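Local coordinates for tegument protein UL51 (PDB 6T5A) that probably acts in egress of virus particles from the perinuclear space and in the secondary envelopment of cytoplasmic capsids at Golgi-derived membranes, at residues V20-E24 against A25-L29; I44-D47 against D48-S52; V60-R63 against A64-R67. The protein carries 1 engineered substitution. All coordinates share one frame; numbering follows the deposited sequence. Where two conformers were deposited one is given.

Contact 1 (V20-E24 against A25-L29); sequences VPPSE and AEPRL
Pro22 and Glu26 meet through a backbone carbonyl and a folded side chain. The Glu26 chain has CG beside its own N and opposite its carbonyl carbon (chi1 -68°), and a second bend at chi2 (-67°) turns the carboxylate back onto the preceding turn. Pro22 O then stands over the flat face of the carboxylate, 3.0 Å from Glu26 CD and almost equally far from OE1 and OE2. All three oxygens are acceptors, so this is a close approach without a hydrogen bond. OE1 of Glu26 reaches the proline ring as well, lying 3.6 Å from Pro22 CB.

The two proline rings cross obliquely, with Pro27 CD placed 3.6 Å from Pro22 CB. The stiff rings present these two carbons to each other as a small apolar contact. Just ahead of the turn, Val20 lays its CG1 branch against Ala25, 3.6 Å from the methyl CB; this branch lies anti to the backbone N (chi1 -177°), and the short alanine lets it come close.

A single tight turn, with helical phi/psi at residues 22-24, brings these groups together. Pro21 O takes N-H groups three and four residues on, from Glu24 N at 2.9 Å and from Ala25 N at 3.1 Å, the latter in the carbonyl plane. Pro22, with no N-H to donate and a phi fixed near helical values, suits the start of such a turn. Its CA-H also points at Ala25 O, with Pro22 CA 3.5 Å away.

Ser23 OG bonds to an acidic side chain in a chain of another protein. The turn leads into strand 28-38, whose residues Arg28 and Leu29 pair antiparallel with a strand of a second such chain, so that the sheet continues across the interface.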
ATOM      1  N   VAL A  20     -26.735   5.272  22.469  1.00 42.58           N
ATOM      2  CA  VAL A  20     -28.076   5.700  22.065  1.00 38.82           C
ATOM      3  C   VAL A  20     -28.628   4.627  21.105  1.00 34.90           C
ATOM      4  O   VAL A  20     -28.036   4.388  20.055  1.00 34.18           O
ATOM      5  CB  VAL A  20     -28.088   7.124  21.448  1.00 42.16           C
ATOM      6  CG1 VAL A  20     -29.511   7.560  21.098  1.00 40.93           C
ATOM      7  CG2 VAL A  20     -27.428   8.134  22.394  1.00 42.26           C
ATOM      8  N   PRO A  21     -29.715   3.929  21.468  1.00 28.79           N
ATOM      9  CA  PRO A  21     -30.231   2.876  20.571  1.00 28.29           C
ATOM     10  C   PRO A  21     -30.899   3.455  19.320  1.00 28.81           C
ATOM     11  O   PRO A  21     -31.406   4.580  19.379  1.00 28.24           O
ATOM     12  CB  PRO A  21     -31.255   2.131  21.443  1.00 30.62           C
ATOM     13  CG  PRO A  21     -31.704   3.129  22.443  1.00 35.48           C
ATOM     14  CD  PRO A  21     -30.536   4.059  22.694  1.00 30.67           C
ATOM     15  N   PRO A  22     -30.994   2.686  18.215  1.00 27.14           N
ATOM     16  CA  PRO A  22     -31.685   3.189  17.009  1.00 26.54           C
ATOM     17  C   PRO A  22     -33.100   3.692  17.291  1.00 31.79           C
ATOM     18  O   PRO A  22     -33.497   4.688  16.712  1.00 29.76           O
ATOM     19  CB  PRO A  22     -31.734   1.961  16.115  1.00 28.16           C
ATOM     20  CG  PRO A  22     -30.471   1.237  16.449  1.00 31.49           C
ATOM     21  CD  PRO A  22     -30.420   1.351  17.957  1.00 28.32           C
ATOM     22  N   SER A  23     -33.842   3.048  18.227  1.00 29.36           N
ATOM     23  CA  SER A  23     -35.208   3.459  18.563  1.00 29.01           C
ATOM     24  C   SER A  23     -35.298   4.914  19.038  1.00 32.93           C
ATOM     25  O   SER A  23     -36.328   5.543  18.846  1.00 32.49           O
ATOM     26  CB  SER A  23     -35.832   2.507  19.577  1.00 30.59           C
ATOM     27  OG  SER A  23     -35.068   2.442  20.764  1.00 35.02           O
ATOM     28  N   GLU A  24     -34.205   5.462  19.593  1.00 30.77           N
ATOM     29  CA  GLU A  24     -34.126   6.864  20.011  1.00 31.28           C
ATOM     30  C   GLU A  24     -33.439   7.764  18.971  1.00 34.62           C
ATOM     31  O   GLU A  24     -33.771   8.932  18.868  1.00 35.33           O
ATOM     32  CB  GLU A  24     -33.432   7.014  21.384  1.00 32.33           C
ATOM     33  CG  GLU A  24     -34.250   6.517  22.564  1.00 39.19           C
ATOM     34  CD  GLU A  24     -35.660   7.059  22.681  1.00 53.80           C
ATOM     35  OE1 GLU A  24     -35.853   8.291  22.559  1.00 46.09           O
ATOM     36  OE2 GLU A  24     -36.581   6.240  22.888  1.00 48.96           O
ATOM     37  N   ALA A  25     -32.478   7.241  18.212  1.00 30.28           N
ATOM     38  CA  ALA A  25     -31.786   8.022  17.192  1.00 28.49           C
ATOM     39  C   ALA A  25     -31.512   7.086  16.038  1.00 31.70           C
ATOM     40  O   ALA A  25     -30.504   6.364  16.015  1.00 30.25           O
ATOM     41  CB  ALA A  25     -30.493   8.638  17.757  1.00 28.75           C
ATOM     42  N   GLU A  26     -32.482   7.030  15.115  1.00 28.45           N
ATOM     43  CA  GLU A  26     -32.438   6.115  13.977  1.00 27.04           C
ATOM     44  C   GLU A  26     -31.228   6.337  13.116  1.00 29.99           C
ATOM     45  O   GLU A  26     -30.941   7.476  12.743  1.00 29.33           O
ATOM     46  CB  GLU A  26     -33.733   6.137  13.141  1.00 27.48           C
ATOM     47  CG  GLU A  26     -34.947   5.567  13.873  1.00 27.66           C
ATOM     48  CD  GLU A  26     -35.013   4.086  14.225  1.00 30.13           C
ATOM     49  OE1 GLU A  26     -34.118   3.303  13.837  1.00 29.26           O
ATOM     50  OE2 GLU A  26     -35.967   3.717  14.937  1.00 26.73           O
ATOM     51  N   PRO A  27     -30.484   5.262  12.813  1.00 27.05           N
ATOM     52  CA  PRO A  27     -29.315   5.426  11.937  1.00 27.87           C
ATOM     53  C   PRO A  27     -29.720   5.747  10.502  1.00 34.28           C
ATOM     54  O   PRO A  27     -30.844   5.454  10.072  1.00 33.39           O
ATOM     55  CB  PRO A  27     -28.571   4.086  12.051  1.00 29.96           C
ATOM     56  CG  PRO A  27     -29.552   3.117  12.599  1.00 34.43           C
ATOM     57  CD  PRO A  27     -30.700   3.850  13.194  1.00 29.63           C
ATOM     58  N   ARG A  28     -28.798   6.379   9.772  1.00 32.25           N
ATOM     59  CA  ARG A  28     -28.960   6.763   8.370  1.00 32.01           C
ATOM     60  C   ARG A  28     -27.850   6.044   7.598  1.00 35.78           C
ATOM     61  O   ARG A  28     -26.725   5.892   8.102  1.00 33.11           O
ATOM     62  CB  ARG A  28     -28.777   8.285   8.208  1.00 35.07           C
ATOM     63  CG  ARG A  28     -29.891   9.150   8.814  1.00 44.94           C
ATOM     64  CD  ARG A  28     -29.624  10.629   8.626  1.00 51.98           C
ATOM     65  NE  ARG A  28     -30.365  11.460   9.582  1.00 59.59           N
ATOM     66  CZ  ARG A  28     -31.426  12.203   9.276  1.00 75.51           C
ATOM     67  NH1 ARG A  28     -31.882  12.241   8.027  1.00 70.59           N
ATOM     68  NH2 ARG A  28     -32.041  12.913  10.214  1.00 56.73           N
ATOM     69  N   LEU A  29     -28.182   5.583   6.400  1.00 33.18           N
ATOM     70  CA  LEU A  29     -27.242   4.962   5.492  1.00 32.41           C
ATOM     71  C   LEU A  29     -27.209   5.781   4.206  1.00 35.23           C
ATOM     72  O   LEU A  29     -28.244   5.924   3.556  1.00 34.58           O
ATOM     73  CB  LEU A  29     -27.613   3.500   5.214  1.00 32.35           C
ATOM     74  CG  LEU A  29     -26.819   2.782   4.098  1.00 36.89           C
ATOM     75  CD1 LEU A  29     -25.315   2.702   4.427  1.00 36.23           C
ATOM     76  CD2 LEU A  29     -27.380   1.392   3.861  1.00 40.20           C
TER

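Contact 2 (I44-D47 against D48-S52); sequences ITLD and DALGS
Thr45 and Asp48 form a capping box at the start of helix 46-61, with Thr45 as the N-cap. Its OG1 sits between the backbone N and the carbonyl carbon (chi1 71°), which turns the oxygen to the first turn, where it accepts from Asp48 N at 3.1 Å. The reciprocal bond runs from Thr45 N to Asp48 OD2, also 3.1 Å and almost straight at 175°, though the donor arrives from above the carboxylate plane. Threonine and aspartate suit these places because each offers a short side-chain acceptor for a backbone N-H. The acid's negative charge beside the helix N terminus should also be favourable to the helix dipole.

Backbone bonds then carry the helix forward: Ala49 N to Thr45 O, Leu50 N to Leu46 O, and Gly51 N to Asp47 O.

Carbon contacts flank the box. The Ile44 and Asp48 side chains cross at about a right angle, Ile44 CG2 lying 3.8 Å from the methylene CB of Asp48 and 4.4 Å from apolar Ala49 CB, while Leu46 CG meets Leu50 CD1 at 3.9 Å. Leu46 also packs on Val35 of the second subunit.

A water clasps both box residues, 2.7 Å from Thr45 OG1, and donates to Asp48 OD1 at 3.3 Å.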
ATOM      1  N   ILE A  44       6.103  12.555  -6.975  1.00 33.29           N
ATOM      2  CA  ILE A  44       6.039  14.026  -6.946  1.00 31.17           C
ATOM      3  C   ILE A  44       4.934  14.454  -5.994  1.00 33.43           C
ATOM      4  O   ILE A  44       3.802  13.978  -6.109  1.00 31.33           O
ATOM      5  CB  ILE A  44       5.873  14.687  -8.368  1.00 33.28           C
ATOM      6  CG1 ILE A  44       6.946  14.209  -9.380  1.00 32.52           C
ATOM      7  CG2 ILE A  44       5.806  16.240  -8.296  1.00 33.79           C
ATOM      8  CD1 ILE A  44       8.460  14.489  -9.011  1.00 28.68           C
ATOM      9  N   THR A  45       5.274  15.353  -5.058  1.00 29.84           N
ATOM     10  CA  THR A  45       4.319  15.838  -4.055  1.00 29.81           C
ATOM     11  C   THR A  45       3.707  17.162  -4.520  1.00 35.26           C
ATOM     12  O   THR A  45       4.260  17.830  -5.401  1.00 33.81           O
ATOM     13  CB  THR A  45       5.018  16.022  -2.693  1.00 35.45           C
ATOM     14  OG1 THR A  45       5.912  17.144  -2.754  1.00 33.98           O
ATOM     15  CG2 THR A  45       5.748  14.765  -2.210  1.00 33.50           C
ATOM     16  N   LEU A  46       2.603  17.577  -3.879  1.00 31.81           N
ATOM     17  CA  LEU A  46       1.994  18.868  -4.176  1.00 31.38           C
ATOM     18  C   LEU A  46       2.991  20.020  -3.894  1.00 34.05           C
ATOM     19  O   LEU A  46       3.067  20.952  -4.703  1.00 33.26           O
ATOM     20  CB  LEU A  46       0.681  19.017  -3.393  1.00 31.09           C
ATOM     21  CG  LEU A  46      -0.085  20.340  -3.525  1.00 34.46           C
ATOM     22  CD1 LEU A  46      -0.451  20.671  -5.006  1.00 33.44           C
ATOM     23  CD2 LEU A  46      -1.313  20.293  -2.652  1.00 35.22           C
ATOM     24  N   ASP A  47       3.782  19.927  -2.779  1.00 30.58           N
ATOM     25  CA  ASP A  47       4.796  20.927  -2.429  0.55 30.13           C
ATOM     26  C   ASP A  47       5.835  21.040  -3.544  1.00 33.49           C
ATOM     27  O   ASP A  47       6.280  22.143  -3.854  1.00 32.06           O
ATOM     28  CB  ASP A  47       5.497  20.569  -1.104  0.55 31.81           C
ATOM     29  CG  ASP A  47       6.406  21.663  -0.572  0.55 39.60           C
ATOM     30  OD1 ASP A  47       5.892  22.749  -0.231  0.55 41.07           O
ATOM     31  OD2 ASP A  47       7.630  21.424  -0.475  0.55 43.33           O
ATOM     32  N   ASP A  48       6.245  19.889  -4.134  1.00 31.25           N
ATOM     33  CA  ASP A  48       7.237  19.871  -5.223  1.00 30.85           C
ATOM     34  C   ASP A  48       6.714  20.625  -6.444  1.00 31.95           C
ATOM     35  O   ASP A  48       7.433  21.419  -7.028  1.00 30.64           O
ATOM     36  CB  ASP A  48       7.534  18.439  -5.675  1.00 32.78           C
ATOM     37  CG  ASP A  48       8.348  17.567  -4.752  1.00 42.72           C
ATOM     38  OD1 ASP A  48       9.098  18.124  -3.914  1.00 41.73           O
ATOM     39  OD2 ASP A  48       8.267  16.321  -4.895  1.00 40.30           O
ATOM     40  N   ALA A  49       5.480  20.311  -6.864  1.00 29.10           N
ATOM     41  CA  ALA A  49       4.895  20.921  -8.045  1.00 28.87           C
ATOM     42  C   ALA A  49       4.568  22.394  -7.822  1.00 31.15           C
ATOM     43  O   ALA A  49       4.770  23.177  -8.739  1.00 30.47           O
ATOM     44  CB  ALA A  49       3.678  20.123  -8.503  1.00 29.77           C
ATOM     45  N   LEU A  50       4.146  22.795  -6.593  1.00 27.76           N
ATOM     46  CA  LEU A  50       3.889  24.214  -6.289  1.00 27.98           C
ATOM     47  C   LEU A  50       5.207  25.001  -6.245  1.00 30.80           C
ATOM     48  O   LEU A  50       5.239  26.146  -6.692  1.00 30.38           O
ATOM     49  CB  LEU A  50       3.119  24.415  -4.955  1.00 28.03           C
ATOM     50  CG  LEU A  50       1.592  24.112  -4.966  1.00 32.33           C
ATOM     51  CD1 LEU A  50       1.038  24.103  -3.554  1.00 32.16           C
ATOM     52  CD2 LEU A  50       0.821  25.135  -5.777  1.00 31.89           C
ATOM     53  N   GLY A  51       6.274  24.374  -5.730  1.00 28.08           N
ATOM     54  CA  GLY A  51       7.614  24.978  -5.679  1.00 27.46           C
ATOM     55  C   GLY A  51       8.152  25.182  -7.085  1.00 30.85           C
ATOM     56  O   GLY A  51       8.747  26.220  -7.381  1.00 28.39           O
ATOM     57  N   SER A  52       7.870  24.213  -7.988  1.00 27.56           N
ATOM     58  CA  SER A  52       8.267  24.294  -9.398  1.00 27.11           C
ATOM     59  C   SER A  52       7.494  25.396 -10.101  1.00 32.14           C
ATOM     60  O   SER A  52       8.091  26.171 -10.830  1.00 32.55           O
ATOM     61  CB  SER A  52       8.052  22.967 -10.113  1.00 28.60           C
ATOM     62  OG  SER A  52       8.593  23.081 -11.424  1.00 29.77           O
TER
HETATM   63  O   HOH W   1       7.962  17.257  -0.981  1.00 42.87           O

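Contact 3 (V60-R63 against A64-R67); sequences VKAR and ALAR
Where helix 46-61 gives way to helix 63-82 the backbone bonding is irregular: Ala64 N reaches Lys61 O in a weak bond of 3.4 Å, Ala62 O takes Ala66 N at 3.2 Å together with a weak bond from Leu65 N, psi of Ala62 (-10°) is consistent with the two weak i to i+3 bonds, and farther on Arg67 N donates to Arg63 O at 2.9 Å in the ordinary helical pattern.

Arg63 and Arg67, one turn apart, carry the side-chain contact. Both chains are extended from CG to NE, and that of Arg67 runs back along the helix until its guanidinium lies against Arg63, whose CB is 3.8 Å above the centre of the flat group. The two guanidinium planes are turned 68° apart, so they do not stack. Long arginines suit this place because the Arg67 stem lies along Arg63 O, while both ends reach a neighbouring chain of another protein. Arg63 NH2 hydrogen-bonds to the backbone of that chain, and Arg63 makes a cation-pi contact with an aromatic side chain there; Arg67 NH2 bonds to an aromatic side chain.

Small Ala62 meets Met116, and Leu65 meets Thr112 and Ile113, all of helix 94-117. The arginine ends approach each other to 4.3 Å between Arg63 NH1 and Arg67 NH2, a like-charge pair that a water probably eases. This water accepts from Arg67 NH2 at 3.0 Å, in the plane of the guanidinium and at its edge, and more weakly from Arg63 NH1.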
ATOM      1  N   VAL A  60      10.549  32.939 -15.549  1.00 35.30           N
ATOM      2  CA  VAL A  60       9.878  33.557 -16.700  1.00 35.56           C
ATOM      3  C   VAL A  60      10.074  35.084 -16.597  1.00 40.16           C
ATOM      4  O   VAL A  60      10.371  35.729 -17.607  1.00 39.98           O
ATOM      5  CB  VAL A  60       8.383  33.126 -16.822  1.00 39.11           C
ATOM      6  CG1 VAL A  60       7.596  34.055 -17.740  1.00 38.81           C
ATOM      7  CG2 VAL A  60       8.267  31.680 -17.318  1.00 38.90           C
ATOM      8  N   LYS A  61       9.969  35.642 -15.376  1.00 37.45           N
ATOM      9  CA  LYS A  61      10.227  37.070 -15.141  1.00 37.64           C
ATOM     10  C   LYS A  61      11.700  37.397 -15.391  1.00 41.13           C
ATOM     11  O   LYS A  61      12.000  38.416 -16.016  1.00 41.90           O
ATOM     12  CB  LYS A  61       9.816  37.485 -13.724  1.00 41.56           C
ATOM     13  CG  LYS A  61       8.309  37.706 -13.577  1.00 55.88           C
ATOM     14  CD  LYS A  61       7.931  38.020 -12.129  1.00 67.62           C
ATOM     15  CE  LYS A  61       6.441  38.200 -11.934  1.00 79.27           C
ATOM     16  NZ  LYS A  61       5.710  36.904 -11.902  1.00 84.69           N
ATOM     17  N   ALA A  62      12.617  36.487 -14.974  1.00 35.66           N
ATOM     18  CA  ALA A  62      14.066  36.633 -15.135  1.00 34.01           C
ATOM     19  C   ALA A  62      14.540  36.588 -16.595  1.00 36.47           C
ATOM     20  O   ALA A  62      15.712  36.875 -16.842  1.00 35.78           O
ATOM     21  CB  ALA A  62      14.792  35.582 -14.310  1.00 34.43           C
ATOM     22  N   ARG A  63      13.656  36.229 -17.555  1.00 33.25           N
ATOM     23  CA  ARG A  63      14.001  36.203 -18.987  1.00 32.54           C
ATOM     24  C   ARG A  63      14.478  37.587 -19.424  1.00 36.06           C
ATOM     25  O   ARG A  63      15.408  37.669 -20.211  1.00 35.72           O
ATOM     26  CB  ARG A  63      12.826  35.765 -19.856  1.00 29.82           C
ATOM     27  CG  ARG A  63      12.454  34.290 -19.713  1.00 33.74           C
ATOM     28  CD  ARG A  63      11.159  34.067 -20.458  1.00 34.92           C
ATOM     29  NE  ARG A  63      10.718  32.670 -20.420  1.00 40.01           N
ATOM     30  CZ  ARG A  63       9.686  32.213 -21.115  1.00 46.33           C
ATOM     31  NH1 ARG A  63       8.994  33.027 -21.902  1.00 42.16           N
ATOM     32  NH2 ARG A  63       9.344  30.939 -21.040  1.00 37.03           N
ATOM     33  N   ALA A  64      13.893  38.668 -18.852  1.00 32.92           N
ATOM     34  CA  ALA A  64      14.275  40.062 -19.130  1.00 33.18           C
ATOM     35  C   ALA A  64      15.757  40.310 -18.828  1.00 38.08           C
ATOM     36  O   ALA A  64      16.428  40.990 -19.614  1.00 37.51           O
ATOM     37  CB  ALA A  64      13.410  41.021 -18.327  1.00 33.45           C
ATOM     38  N   LEU A  65      16.268  39.725 -17.720  1.00 34.47           N
ATOM     39  CA  LEU A  65      17.667  39.828 -17.299  1.00 34.96           C
ATOM     40  C   LEU A  65      18.601  39.070 -18.229  1.00 35.09           C
ATOM     41  O   LEU A  65      19.680  39.575 -18.545  1.00 33.35           O
ATOM     42  CB  LEU A  65      17.850  39.309 -15.853  1.00 35.67           C
ATOM     43  CG  LEU A  65      17.138  40.097 -14.746  1.00 40.57           C
ATOM     44  CD1 LEU A  65      16.992  39.240 -13.505  1.00 41.03           C
ATOM     45  CD2 LEU A  65      17.865  41.415 -14.432  1.00 38.33           C
ATOM     46  N   ALA A  66      18.209  37.844 -18.637  1.00 31.15           N
ATOM     47  CA  ALA A  66      19.013  37.021 -19.549  1.00 30.95           C
ATOM     48  C   ALA A  66      19.076  37.705 -20.946  1.00 33.19           C
ATOM     49  O   ALA A  66      20.127  37.724 -21.579  1.00 31.59           O
ATOM     50  CB  ALA A  66      18.413  35.626 -19.660  1.00 30.85           C
ATOM     51  N   ARG A  67      17.949  38.288 -21.397  1.00 30.22           N
ATOM     52  CA  ARG A  67      17.865  39.015 -22.664  1.00 29.99           C
ATOM     53  C   ARG A  67      18.755  40.286 -22.623  1.00 33.59           C
ATOM     54  O   ARG A  67      19.451  40.570 -23.595  1.00 32.88           O
ATOM     55  CB  ARG A  67      16.412  39.407 -22.953  1.00 29.47           C
ATOM     56  CG  ARG A  67      15.534  38.245 -23.409  1.00 28.60           C
ATOM     57  CD  ARG A  67      14.088  38.565 -23.119  1.00 28.36           C
ATOM     58  NE  ARG A  67      13.184  37.466 -23.494  1.00 27.64           N
ATOM     59  CZ  ARG A  67      11.906  37.405 -23.136  1.00 38.79           C
ATOM     60  NH1 ARG A  67      11.373  38.361 -22.391  1.00 29.34           N
ATOM     61  NH2 ARG A  67      11.151  36.385 -23.521  1.00 31.18           N
TER
HETATM   62  O   HOH W   2       8.471  36.394 -22.222  1.00 54.48           O

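Overall arrangement
In this N-terminal, UL51-family part of the tegument protein the three contacts follow in series from the N terminus, and none nests within or crosses another. Contact 1 closes a single turn ahead of strand 28-38, at the far end of this elongated chain. The strand then leads to contact 2, which starts helix 46-61; the centres of contacts 1 and 2 are 45 Å apart. Contact 3 lies at the other end of that helix, where it passes into helix 63-82, with its centre 23 Å from that of contact 2. Helix 94-117 packs back against contact 3. Each contact marks a change of structure: turn to strand, loop to helix, and helix to helix.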